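Local coordinates for putative exported protein (Peptoclostridium difficile, PDB 5TTA) that is of unknown function but is made with a signal sequence and has a domain of the E-set clan, consistent with export, at residues S59-L64 / N183-F188; S46-D51 / K204-C209; G117-I122 / W194-G199; T53-P58 / G113-I118. All coordinates share one frame; numbering follows the deposited sequence.

Contact 1: residues S59-L64 / N183-F188; sequences SNVISL and NQNDAF
Asn-60, Ile-62 and Leu-64 pair with Phe-188, Asp-186 and Gln-184 as the hydrogen-bonded pairs of an antiparallel ladder, the strand directions standing 161° apart. This joins the central strand 58-66 to edge strand 183-189 of a three-stranded sheet. Each of the three pairs forms two backbone bonds. The shortest is Asn-60 N to Phe-188 O at 2.7 Å, and Ile-62 N to Asp-186 O is among the straightest, 168° at the hydrogen.

On the face of Val-61, apolar packing sets CG1 against the amide carbon of Asn-185 and CG2 at 4.0 Å from Ala-187 CB. On the face turned to strand 72-82, Ile-62 CD1 approaches Phe-188 CE1 obliquely at 3.6 Å; that ring also stacks with Tyr-134. Ile-62 CG1 lies anti to the carbonyl carbon (chi1 -51°), and the extended chain beyond it carries CD1 to the ring.

Polar side chains complete this second face. Asp-186 OD2 is hydrogen-bonded to Tyr-75 OH, which ties the edge strand to the adjoining sheet. Leu-64 CD1 packs against OD2 at 3.4 Å, the two side chains crossing at about a right angle. The other oxygen, OD1, receives Gln-184 NE2 on its syn lone pair at 2.9 Å.

Contact 2: residues S46-D51 / K204-C209; sequences SKIQYD and KYIISC
Ile-206 and Ser-46 account for most of the surface buried here, and they meet where two strands approach without pairing. The axes of 46-50 and 205-209 pass 6.0 Å apart at 142°, and the CA atoms of these two residues are 5.9 Å from each other.

Ser-46 brings its hydroxyl across the gap. With chi1 at 56°, OG sits between its own backbone N and carbonyl carbon and reaches two oxygens of the other strand: Ile-206 O at 3.0 Å and Ser-208 OG also at 3.0 Å. Tyr-247 OH, from the C-terminal end of the chain, is a further hydrogen-bonding partner of Ser-46 OG, so the buried hydroxyl belongs to a small polar cluster. In the backbone, the carbonyl oxygen of Ser-46 is linked to the N of Ile-206 through water 1, which donates to Ser-46 O at 2.7 Å and accepts from Ile-206 N at 3.0 Å. The water bridges two backbone groups that are too far apart to bond directly.

Ile-206 supplies the apolar half. Its CG2 packs against Ser-46 OG at 3.5 Å, while CD1, at the end of the other branch, meets Ile-48 CD1 at 3.9 Å, the two side chains crossing at about a right angle. Leu-190 touches both isoleucines.

The water bridge and serine cluster mark a junction between separate antiparallel sheets: strand 41-50 edges the three-stranded one, strand 205-215 belongs to the five-stranded one, and Cys-79 of strand 72-82 lies in the interface against Ile-206 and Ser-208.

Contact 3: residues G117-I122 / W194-G199; sequences GIVTGI and WKQSTG
Gln-196 meets the backbone of Gly-117 and Val-119 with both ends of its side-chain amide, a two-point bridge between a turn and the loop leading into strand 121-123. Its NE2 donates to Gly-117 O at 3.0 Å, 171° at the hydrogen and with the acceptor close to the amide plane. OE1 in turn accepts from Val-119 N at 2.8 Å. An extended chain, with CG anti to the backbone N (chi1 178°), carries the amide out to this backbone.

Water adds a third link. Water 2 donates to Gln-196 OE1 at 2.8 Å and, over a longer 3.2 Å, to Val-119 O.

The apolar contact is smaller. Val-119 CG2 comes in at the edge of the Trp-194 indole, in its plane, 3.8 Å from CZ3, the two side chains crossing at about a right angle. Gln-196 CA sits over one face of the same indole, toward the rim.

NE2 also donates to Tyr-55 O, and Gly-117 O also accepts from Trp-57 NE1. The amide therefore has its rotation fixed: exchanging N and O would set its oxygen against two carbonyls and its nitrogen against a backbone N-H.

Contact 4: residues T53-P58 / G113-I118; sequences TPYHWP and GVDYGI
Tyr-55 OH is hydrogen-bonded to Asp-115 OD2 at a modelled 2.4 Å, a length that is doubtful because such a bond is normally longer. The two side chains arrive from opposite directions, their planes perpendicular, with OD2 at the ring's edge. Asp-115 CG lies anti to the backbone N (chi1 -166°), which carries the carboxylate to the tyrosine.

The other carboxylate oxygen serves its own loop: OD1 accepts from Gly-117 N at 2.8 Å, met on the anti side and 35° out of the carboxylate plane. Asp-115 thus engages both the tyrosine hydroxyl and its own loop, and the loop it shapes delivers Gly-117 to the tyrosine.

Gly-117 has no side chain, and its CA comes down directly on the Tyr-55 ring face, 3.5 Å from the centroid and close to the ring normal, a CH-pi contact.

Trp-57 meets the same loop with the edge of its indole. Its NE1 donates to Gly-117 O at 2.8 Å, 167° at the hydrogen and with the acceptor in the indole plane, while CZ2 passes near Tyr-116 O.

The arrangement joins two loops, each built on a type I beta turn: an ST turn at Thr-53 opens the first, and an Asx turn at Asp-115 shapes the second.

Contacts 1 and 2 lie in the beta core, their centres about 9 Å apart, and are linked by strand pairing: Ser-59 N to Gln-49 O and Val-61 N to Lys-47 O are both 2.8 Å. Contacts 3 and 4 form a second group, centres about 8 Å apart, sharing Gly-117 and Ile-118; Gln-196 NE2 reaches Tyr-55 O at 3.1 Å. This group sits about 21 Å from contact 1, measured between centres. The hairpin loop 51-57 connects the groups: Asp-51 N lies 3.0 Å from Trp-57 O, and Tyr-50 packs on both Trp-194 and Pro-58. No active site or ligand is known here to which the four could be related.

Contact 1: residues S59-L64 / N183-F188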
loop_
_atom_site.group_PDB
_atom_site.type_symbol
_atom_site.label_atom_id
_atom_site.label_comp_id
_atom_site.label_asym_id
_atom_site.label_seq_id
_atom_site.Cartn_x
_atom_site.Cartn_y
_atom_site.Cartn_z
ATOM N N SER A 59 21.085 -6.684 18.801
ATOM C CA SER A 59 20.147 -5.619 18.462
ATOM C C SER A 59 20.281 -4.466 19.449
ATOM O O SER A 59 20.518 -4.665 20.641
ATOM C CB SER A 59 18.668 -6.068 18.493
ATOM O OG SER A 59 18.342 -7.026 17.493
ATOM N N ASN A 60 20.047 -3.260 18.943
ATOM C CA ASN A 60 19.839 -2.085 19.795
ATOM C C ASN A 60 18.391 -2.135 20.274
ATOM O O ASN A 60 17.467 -1.948 19.474
ATOM C CB ASN A 60 20.148 -0.847 18.950
ATOM C CG ASN A 60 19.812 0.473 19.636
ATOM O OD1 ASN A 60 19.695 1.508 18.968
ATOM N ND2 ASN A 60 19.675 0.447 20.916
ATOM N N VAL A 61 18.170 -2.431 21.549
ATOM C CA VAL A 61 16.815 -2.580 22.076
ATOM C C VAL A 61 16.469 -1.324 22.869
ATOM O O VAL A 61 17.090 -1.033 23.900
ATOM C CB VAL A 61 16.678 -3.839 22.935
ATOM C CG1 VAL A 61 15.225 -3.949 23.483
ATOM C CG2 VAL A 61 17.047 -5.097 22.079
ATOM N N ILE A 62 15.488 -0.575 22.374
ATOM C CA ILE A 62 15.028 0.672 22.997
ATOM C C ILE A 62 13.740 0.375 23.753
ATOM O O ILE A 62 12.729 -0.013 23.145
ATOM C CB ILE A 62 14.814 1.769 21.942
ATOM C CG1 ILE A 62 16.075 1.870 21.077
ATOM C CG2 ILE A 62 14.476 3.107 22.643
ATOM C CD1 ILE A 62 15.966 2.805 19.894
ATOM N N SER A 63 13.780 0.539 25.077
ATOM C CA SER A 63 12.611 0.292 25.915
ATOM C C SER A 63 11.841 1.599 26.057
ATOM O O SER A 63 12.386 2.600 26.544
ATOM C CB SER A 63 13.030 -0.275 27.266
ATOM O OG SER A 63 11.932 -0.263 28.160
ATOM N N LEU A 64 10.604 1.602 25.571
ATOM C CA LEU A 64 9.750 2.778 25.488
ATOM C C LEU A 64 8.507 2.639 26.362
ATOM O O LEU A 64 7.985 1.529 26.594
ATOM C CB LEU A 64 9.293 3.011 24.039
ATOM C CG LEU A 64 10.362 3.154 22.961
ATOM C CD1 LEU A 64 9.714 3.078 21.578
ATOM C CD2 LEU A 64 11.073 4.484 23.144
ATOM N N ASN A 183 4.066 -0.145 27.651
ATOM C CA ASN A 183 5.513 -0.357 27.636
ATOM C C ASN A 183 5.858 -1.321 26.507
ATOM O O ASN A 183 5.222 -2.372 26.381
ATOM C CB ASN A 183 5.990 -0.964 28.966
ATOM C CG ASN A 183 5.551 -0.164 30.163
ATOM O OD1 ASN A 183 4.992 -0.706 31.113
ATOM N ND2 ASN A 183 5.810 1.129 30.130
ATOM N N GLN A 184 6.851 -0.990 25.686
ATOM C CA GLN A 184 7.298 -1.995 24.716
ATOM C C GLN A 184 8.747 -1.761 24.336
ATOM O O GLN A 184 9.261 -0.645 24.423
ATOM C CB GLN A 184 6.427 -2.018 23.459
ATOM C CG GLN A 184 6.463 -0.799 22.611
ATOM C CD GLN A 184 5.521 -0.929 21.422
ATOM O OE1 GLN A 184 4.331 -1.225 21.591
ATOM N NE2 GLN A 184 6.052 -0.739 20.217
ATOM N N ASN A 185 9.396 -2.840 23.890
ATOM C CA ASN A 185 10.736 -2.783 23.305
ATOM C C ASN A 185 10.634 -2.675 21.790
ATOM O O ASN A 185 9.953 -3.488 21.140
ATOM C CB ASN A 185 11.549 -4.039 23.645
ATOM C CG ASN A 185 11.998 -4.082 25.083
ATOM O OD1 ASN A 185 12.319 -3.057 25.686
ATOM N ND2 ASN A 185 12.001 -5.273 25.657
ATOM N N ASP A 186 11.339 -1.700 21.223
ATOM C CA ASP A 186 11.522 -1.601 19.783
ATOM C C ASP A 186 12.982 -1.911 19.482
ATOM O O ASP A 186 13.877 -1.195 19.952
ATOM C CB ASP A 186 11.114 -0.216 19.279
ATOM C CG ASP A 186 9.591 -0.021 19.285
ATOM O OD1 ASP A 186 8.874 -0.957 19.705
ATOM O OD2 ASP A 186 9.115 1.066 18.873
ATOM N N ALA A 187 13.216 -2.986 18.720
ATOM C CA ALA A 187 14.546 -3.568 18.559
ATOM C C ALA A 187 15.041 -3.407 17.129
ATOM O O ALA A 187 14.281 -3.593 16.172
ATOM C CB ALA A 187 14.558 -5.053 18.930
ATOM N N PHE A 188 16.323 -3.069 16.988
ATOM C CA PHE A 188 16.931 -2.837 15.681
ATOM C C PHE A 188 18.271 -3.555 15.607
ATOM O O PHE A 188 19.178 -3.261 16.391
ATOM C CB PHE A 188 17.113 -1.341 15.438
ATOM C CG PHE A 188 15.891 -0.537 15.758
ATOM C CD1 PHE A 188 15.694 -0.039 17.045
ATOM C CD2 PHE A 188 14.937 -0.289 14.781
ATOM C CE1 PHE A 188 14.583 0.712 17.353
ATOM C CE2 PHE A 188 13.800 0.459 15.087
ATOM C CZ PHE A 188 13.641 0.976 16.367
#

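Contact 2: residues S46-D51 / K204-C209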
loop_
_atom_site.group_PDB
_atom_site.type_symbol
_atom_site.label_atom_id
_atom_site.label_comp_id
_atom_site.label_asym_id
_atom_site.label_seq_id
_atom_site.Cartn_x
_atom_site.Cartn_y
_atom_site.Cartn_z
ATOM N N SER A 46 18.285 2.119 26.359
ATOM C CA SER A 46 18.652 1.630 25.034
ATOM C C SER A 46 19.968 0.896 25.210
ATOM O O SER A 46 20.914 1.457 25.770
ATOM C CB SER A 46 18.762 2.758 23.992
ATOM O OG SER A 46 19.664 3.752 24.408
ATOM N N LYS A 47 20.002 -0.372 24.803
ATOM C CA LYS A 47 21.029 -1.313 25.223
ATOM C C LYS A 47 21.194 -2.351 24.120
ATOM O O LYS A 47 20.232 -2.703 23.454
ATOM C CB LYS A 47 20.635 -2.047 26.516
ATOM C CG LYS A 47 21.122 -1.448 27.817
ATOM C CD LYS A 47 20.710 -2.318 29.018
ATOM C CE LYS A 47 21.390 -3.684 29.008
ATOM N NZ LYS A 47 22.876 -3.592 29.163
ATOM N N ILE A 48 22.393 -2.855 23.954
ATOM C CA ILE A 48 22.627 -3.989 23.056
ATOM C C ILE A 48 22.172 -5.227 23.787
ATOM O O ILE A 48 22.556 -5.439 24.945
ATOM C CB ILE A 48 24.114 -4.128 22.692
ATOM C CG1 ILE A 48 24.672 -2.813 22.187
ATOM C CG2 ILE A 48 24.324 -5.295 21.703
ATOM C CD1 ILE A 48 24.790 -2.733 20.708
ATOM N N GLN A 49 21.337 -6.026 23.124
ATOM C CA GLN A 49 20.950 -7.341 23.596
ATOM C C GLN A 49 21.146 -8.343 22.463
ATOM O O GLN A 49 21.063 -7.993 21.280
ATOM C CB GLN A 49 19.498 -7.333 24.084
ATOM C CG GLN A 49 19.275 -6.248 25.151
ATOM C CD GLN A 49 17.902 -6.274 25.825
ATOM O OE1 GLN A 49 17.060 -7.134 25.542
ATOM N NE2 GLN A 49 17.672 -5.307 26.723
ATOM N N TYR A 50 21.416 -9.590 22.837
ATOM C CA TYR A 50 21.627 -10.675 21.879
ATOM C C TYR A 50 20.486 -11.675 21.966
ATOM O O TYR A 50 20.003 -11.986 23.062
ATOM C CB TYR A 50 22.957 -11.375 22.151
ATOM C CG TYR A 50 24.097 -10.393 22.203
ATOM C CD1 TYR A 50 24.432 -9.734 23.386
ATOM C CD2 TYR A 50 24.804 -10.081 21.049
ATOM C CE1 TYR A 50 25.471 -8.803 23.413
ATOM C CE2 TYR A 50 25.845 -9.172 21.068
ATOM C CZ TYR A 50 26.175 -8.538 22.236
ATOM O OH TYR A 50 27.220 -7.643 22.226
ATOM N N ASP A 51 20.065 -12.195 20.815
ATOM C CA ASP A 51 18.938 -13.107 20.847
ATOM C C ASP A 51 19.365 -14.459 21.429
ATOM O O ASP A 51 20.549 -14.723 21.687
ATOM C CB ASP A 51 18.314 -13.243 19.457
ATOM C CG ASP A 51 19.205 -13.982 18.446
ATOM O OD1 ASP A 51 19.917 -14.953 18.803
ATOM O OD2 ASP A 51 19.149 -13.612 17.251
ATOM N N LYS A 204 29.601 -0.069 23.580
ATOM C CA LYS A 204 29.335 -0.334 24.986
ATOM C C LYS A 204 28.112 0.413 25.489
ATOM O O LYS A 204 27.392 -0.099 26.354
ATOM C CB LYS A 204 30.567 0.051 25.828
ATOM C CG LYS A 204 30.456 -0.223 27.318
ATOM C CD LYS A 204 30.304 -1.705 27.624
ATOM C CE LYS A 204 30.840 -2.032 29.014
ATOM N NZ LYS A 204 29.951 -1.523 30.078
ATOM N N TYR A 205 27.840 1.589 24.937
ATOM C CA TYR A 205 26.743 2.413 25.394
ATOM C C TYR A 205 26.033 3.017 24.204
ATOM O O TYR A 205 26.667 3.475 23.246
ATOM C CB TYR A 205 27.236 3.568 26.306
ATOM C CG TYR A 205 28.122 3.165 27.463
ATOM C CD1 TYR A 205 27.564 2.777 28.693
ATOM C CD2 TYR A 205 29.509 3.250 27.365
ATOM C CE1 TYR A 205 28.362 2.439 29.763
ATOM C CE2 TYR A 205 30.319 2.927 28.435
ATOM C CZ TYR A 205 29.743 2.518 29.633
ATOM O OH TYR A 205 30.551 2.180 30.686
ATOM N N ILE A 206 24.720 3.041 24.292
ATOM C CA ILE A 206 23.872 3.736 23.340
ATOM C C ILE A 206 23.057 4.729 24.143
ATOM O O ILE A 206 22.454 4.356 25.155
ATOM C CB ILE A 206 22.980 2.748 22.574
ATOM C CG1 ILE A 206 23.875 1.834 21.721
ATOM C CG2 ILE A 206 21.938 3.483 21.745
ATOM C CD1 ILE A 206 23.124 0.761 21.080
ATOM N N ILE A 207 23.092 6.000 23.758
ATOM C CA ILE A 207 22.231 6.984 24.400
ATOM C C ILE A 207 21.308 7.520 23.329
ATOM O O ILE A 207 21.709 7.634 22.168
ATOM C CB ILE A 207 23.043 8.109 25.091
ATOM C CG1 ILE A 207 23.902 8.851 24.072
ATOM C CG2 ILE A 207 23.965 7.503 26.178
ATOM C CD1 ILE A 207 24.589 10.132 24.676
ATOM N N SER A 208 20.058 7.810 23.709
ATOM C CA SER A 208 19.017 8.147 22.755
ATOM C C SER A 208 18.226 9.375 23.189
ATOM O O SER A 208 18.268 9.810 24.354
ATOM C CB SER A 208 18.065 6.971 22.536
ATOM O OG SER A 208 18.818 5.775 22.326
ATOM N N CYS A 209 17.521 9.951 22.215
ATOM C CA CYS A 209 16.667 11.107 22.481
ATOM C C CYS A 209 15.527 11.091 21.478
ATOM O O CYS A 209 15.763 10.914 20.276
ATOM C CB CYS A 209 17.461 12.421 22.373
ATOM S SG CYS A 209 16.549 13.943 22.803
HETATM O O HOH W 1 23.504 1.223 26.385
#

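Contact 3: residues G117-I122 / W194-G199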
loop_
_atom_site.group_PDB
_atom_site.type_symbol
_atom_site.label_atom_id
_atom_site.label_comp_id
_atom_site.label_asym_id
_atom_site.label_seq_id
_atom_site.Cartn_x
_atom_site.Cartn_y
_atom_site.Cartn_z
ATOM N N GLY A 117 22.505 -17.902 9.621
ATOM C CA GLY A 117 22.752 -17.448 10.976
ATOM C C GLY A 117 24.183 -16.997 11.191
ATOM O O GLY A 117 24.441 -16.140 12.033
ATOM N N ILE A 118 25.117 -17.541 10.413
ATOM C CA ILE A 118 26.535 -17.222 10.532
ATOM C C ILE A 118 26.810 -15.966 9.708
ATOM O O ILE A 118 26.703 -15.968 8.478
ATOM C CB ILE A 118 27.401 -18.405 10.087
ATOM C CG1 ILE A 118 27.211 -19.573 11.058
ATOM C CG2 ILE A 118 28.854 -18.016 10.013
ATOM C CD1 ILE A 118 27.775 -20.883 10.575
ATOM N N VAL A 119 27.159 -14.878 10.381
ATOM C CA VAL A 119 27.289 -13.591 9.719
ATOM C C VAL A 119 28.757 -13.435 9.346
ATOM O O VAL A 119 29.616 -13.296 10.223
ATOM C CB VAL A 119 26.791 -12.456 10.627
ATOM C CG1 VAL A 119 26.960 -11.089 9.964
ATOM C CG2 VAL A 119 25.324 -12.713 10.998
ATOM N N THR A 120 29.049 -13.496 8.044
ATOM C CA THR A 120 30.426 -13.404 7.577
ATOM C C THR A 120 30.871 -11.963 7.338
ATOM O O THR A 120 32.077 -11.720 7.210
ATOM C CB THR A 120 30.618 -14.236 6.295
ATOM O OG1 THR A 120 30.112 -13.526 5.160
ATOM C CG2 THR A 120 29.874 -15.573 6.395
ATOM N N GLY A 121 29.935 -11.015 7.297
ATOM C CA GLY A 121 30.263 -9.616 7.078
ATOM C C GLY A 121 29.003 -8.773 7.152
ATOM O O GLY A 121 27.908 -9.273 7.447
ATOM N N ILE A 122 29.168 -7.476 6.868
ATOM C CA ILE A 122 28.052 -6.539 6.854
ATOM C C ILE A 122 27.956 -5.847 5.495
ATOM O O ILE A 122 28.945 -5.697 4.767
ATOM C CB ILE A 122 28.173 -5.491 7.984
ATOM C CG1 ILE A 122 29.401 -4.617 7.784
ATOM C CG2 ILE A 122 28.245 -6.170 9.347
ATOM C CD1 ILE A 122 29.428 -3.422 8.713
ATOM N N TRP A 194 30.307 -5.835 15.754
ATOM C CA TRP A 194 30.082 -7.091 16.453
ATOM C C TRP A 194 30.979 -8.175 15.853
ATOM O O TRP A 194 31.153 -8.250 14.634
ATOM C CB TRP A 194 28.603 -7.461 16.342
ATOM C CG TRP A 194 28.155 -8.799 16.849
ATOM C CD1 TRP A 194 28.227 -9.285 18.118
ATOM C CD2 TRP A 194 27.508 -9.814 16.060
ATOM N NE1 TRP A 194 27.661 -10.560 18.172
ATOM C CE2 TRP A 194 27.222 -10.901 16.918
ATOM C CE3 TRP A 194 27.157 -9.902 14.715
ATOM C CZ2 TRP A 194 26.592 -12.068 16.467
ATOM C CZ3 TRP A 194 26.504 -11.061 14.268
ATOM C CH2 TRP A 194 26.231 -12.119 15.145
ATOM N N LYS A 195 31.577 -8.985 16.711
ATOM C CA LYS A 195 32.304 -10.173 16.278
ATOM C C LYS A 195 31.542 -11.396 16.781
ATOM O O LYS A 195 31.517 -11.674 17.982
ATOM C CB LYS A 195 33.746 -10.176 16.775
ATOM C CG LYS A 195 34.544 -11.333 16.184
ATOM C CD LYS A 195 35.996 -11.328 16.635
ATOM C CE LYS A 195 36.801 -10.309 15.850
ATOM N NZ LYS A 195 36.715 -10.577 14.386
ATOM N N GLN A 196 30.933 -12.127 15.855
ATOM C CA GLN A 196 30.050 -13.224 16.242
ATOM C C GLN A 196 30.815 -14.329 16.964
ATOM O O GLN A 196 30.322 -14.891 17.950
ATOM C CB GLN A 196 29.336 -13.772 15.005
ATOM C CG GLN A 196 28.405 -14.969 15.305
ATOM C CD GLN A 196 27.568 -15.372 14.111
ATOM O OE1 GLN A 196 28.070 -15.454 12.983
ATOM N NE2 GLN A 196 26.284 -15.629 14.346
ATOM N N SER A 197 32.036 -14.628 16.508
ATOM C CA SER A 197 32.804 -15.735 17.074
ATOM C C SER A 197 33.062 -15.557 18.567
ATOM O O SER A 197 33.100 -16.542 19.309
ATOM C CB SER A 197 34.129 -15.892 16.322
ATOM O OG SER A 197 34.946 -14.737 16.456
ATOM N N THR A 198 33.223 -14.322 19.035
ATOM C CA THR A 198 33.523 -14.064 20.437
ATOM C C THR A 198 32.368 -13.455 21.219
ATOM O O THR A 198 32.451 -13.383 22.448
ATOM C CB THR A 198 34.715 -13.120 20.553
ATOM O OG1 THR A 198 34.392 -11.895 19.877
ATOM C CG2 THR A 198 35.963 -13.757 19.950
ATOM N N GLY A 199 31.308 -13.013 20.549
ATOM C CA GLY A 199 30.228 -12.319 21.199
ATOM C C GLY A 199 30.526 -10.879 21.567
ATOM O O GLY A 199 29.664 -10.229 22.171
HETATM O O HOH W 2 30.728 -15.598 12.113
#

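Contact 4: residues T53-P58 / G113-I118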
loop_
_atom_site.group_PDB
_atom_site.type_symbol
_atom_site.label_atom_id
_atom_site.label_comp_id
_atom_site.label_asym_id
_atom_site.label_seq_id
_atom_site.Cartn_x
_atom_site.Cartn_y
_atom_site.Cartn_z
ATOM N N THR A 53 18.996 -17.545 20.109
ATOM C CA THR A 53 19.386 -18.602 19.187
ATOM C C THR A 53 20.874 -18.879 19.353
ATOM O O THR A 53 21.578 -18.129 20.041
ATOM C CB THR A 53 19.064 -18.199 17.747
ATOM O OG1 THR A 53 20.046 -17.259 17.283
ATOM C CG2 THR A 53 17.682 -17.580 17.660
ATOM N N PRO A 54 21.395 -19.956 18.741
ATOM C CA PRO A 54 22.851 -20.183 18.793
ATOM C C PRO A 54 23.675 -19.126 18.056
ATOM O O PRO A 54 24.898 -19.108 18.221
ATOM C CB PRO A 54 23.024 -21.575 18.163
ATOM C CG PRO A 54 21.729 -21.895 17.479
ATOM C CD PRO A 54 20.667 -21.112 18.186
ATOM N N TYR A 55 23.053 -18.244 17.263
ATOM C CA TYR A 55 23.791 -17.213 16.548
ATOM C C TYR A 55 23.852 -15.898 17.309
ATOM O O TYR A 55 24.678 -15.042 16.960
ATOM C CB TYR A 55 23.173 -16.980 15.164
ATOM C CG TYR A 55 22.933 -18.306 14.435
ATOM C CD1 TYR A 55 21.670 -18.893 14.393
ATOM C CD2 TYR A 55 23.984 -18.984 13.838
ATOM C CE1 TYR A 55 21.464 -20.110 13.746
ATOM C CE2 TYR A 55 23.782 -20.202 13.184
ATOM C CZ TYR A 55 22.518 -20.757 13.148
ATOM O OH TYR A 55 22.325 -21.974 12.507
ATOM N N HIS A 56 23.014 -15.725 18.329
ATOM C CA HIS A 56 23.102 -14.588 19.258
ATOM C C HIS A 56 23.271 -13.264 18.512
ATOM O O HIS A 56 24.200 -12.493 18.756
ATOM C CB HIS A 56 24.237 -14.801 20.260
ATOM C CG HIS A 56 24.073 -16.037 21.094
ATOM N ND1 HIS A 56 23.074 -16.166 22.035
ATOM C CD2 HIS A 56 24.767 -17.201 21.120
ATOM C CE1 HIS A 56 23.162 -17.356 22.610
ATOM N NE2 HIS A 56 24.179 -18.005 22.070
ATOM N N TRP A 57 22.338 -12.991 17.612
ATOM C CA TRP A 57 22.446 -11.765 16.839
ATOM C C TRP A 57 22.236 -10.543 17.743
ATOM O O TRP A 57 21.399 -10.574 18.655
ATOM C CB TRP A 57 21.441 -11.733 15.706
ATOM C CG TRP A 57 21.831 -12.571 14.493
ATOM C CD1 TRP A 57 22.857 -13.491 14.394
ATOM C CD2 TRP A 57 21.164 -12.572 13.239
ATOM N NE1 TRP A 57 22.882 -14.029 13.123
ATOM C CE2 TRP A 57 21.845 -13.489 12.398
ATOM C CE3 TRP A 57 20.068 -11.859 12.724
ATOM C CZ2 TRP A 57 21.459 -13.713 11.076
ATOM C CZ3 TRP A 57 19.683 -12.093 11.405
ATOM C CH2 TRP A 57 20.372 -13.022 10.602
ATOM N N PRO A 58 22.982 -9.461 17.513
ATOM C CA PRO A 58 22.875 -8.246 18.345
ATOM C C PRO A 58 21.814 -7.281 17.851
ATOM O O PRO A 58 21.676 -7.034 16.650
ATOM C CB PRO A 58 24.262 -7.597 18.187
ATOM C CG PRO A 58 24.647 -7.920 16.750
ATOM C CD PRO A 58 24.029 -9.347 16.478
ATOM N N GLY A 113 21.372 -25.188 1.653
ATOM C CA GLY A 113 21.836 -25.585 2.969
ATOM C C GLY A 113 22.838 -24.668 3.648
ATOM O O GLY A 113 23.412 -25.040 4.675
ATOM N N VAL A 114 23.053 -23.475 3.107
ATOM C CA VAL A 114 23.987 -22.525 3.716
ATOM C C VAL A 114 23.323 -21.891 4.925
ATOM O O VAL A 114 22.172 -21.446 4.852
ATOM C CB VAL A 114 24.423 -21.457 2.703
ATOM C CG1 VAL A 114 25.022 -20.196 3.430
ATOM C CG2 VAL A 114 25.420 -22.035 1.719
ATOM N N ASP A 115 24.052 -21.833 6.037
ATOM C CA ASP A 115 23.538 -21.271 7.282
ATOM C C ASP A 115 23.634 -19.746 7.244
ATOM O O ASP A 115 24.731 -19.188 7.345
ATOM C CB ASP A 115 24.318 -21.843 8.462
ATOM C CG ASP A 115 23.648 -21.583 9.783
ATOM O OD1 ASP A 115 22.784 -20.680 9.840
ATOM O OD2 ASP A 115 23.988 -22.280 10.771
ATOM N N TYR A 116 22.481 -19.075 7.130
ATOM C CA TYR A 116 22.413 -17.613 7.189
ATOM C C TYR A 116 22.663 -17.068 8.588
ATOM O O TYR A 116 22.963 -15.874 8.732
ATOM C CB TYR A 116 21.033 -17.121 6.739
ATOM C CG TYR A 116 20.671 -17.372 5.289
ATOM C CD1 TYR A 116 21.625 -17.294 4.273
ATOM C CD2 TYR A 116 19.359 -17.662 4.933
ATOM C CE1 TYR A 116 21.277 -17.506 2.945
ATOM C CE2 TYR A 116 19.002 -17.875 3.615
ATOM C CZ TYR A 116 19.957 -17.794 2.626
ATOM O OH TYR A 116 19.578 -18.008 1.325
ATOM N N GLY A 117 22.505 -17.902 9.621
ATOM C CA GLY A 117 22.752 -17.448 10.976
ATOM C C GLY A 117 24.183 -16.997 11.191
ATOM O O GLY A 117 24.441 -16.140 12.033
ATOM N N ILE A 118 25.117 -17.541 10.413
ATOM C CA ILE A 118 26.535 -17.222 10.532
ATOM C C ILE A 118 26.810 -15.966 9.708
ATOM O O ILE A 118 26.703 -15.968 8.478
ATOM C CB ILE A 118 27.401 -18.405 10.087
ATOM C CG1 ILE A 118 27.211 -19.573 11.058
ATOM C CG2 ILE A 118 28.854 -18.016 10.013
ATOM C CD1 ILE A 118 27.775 -20.883 10.575
#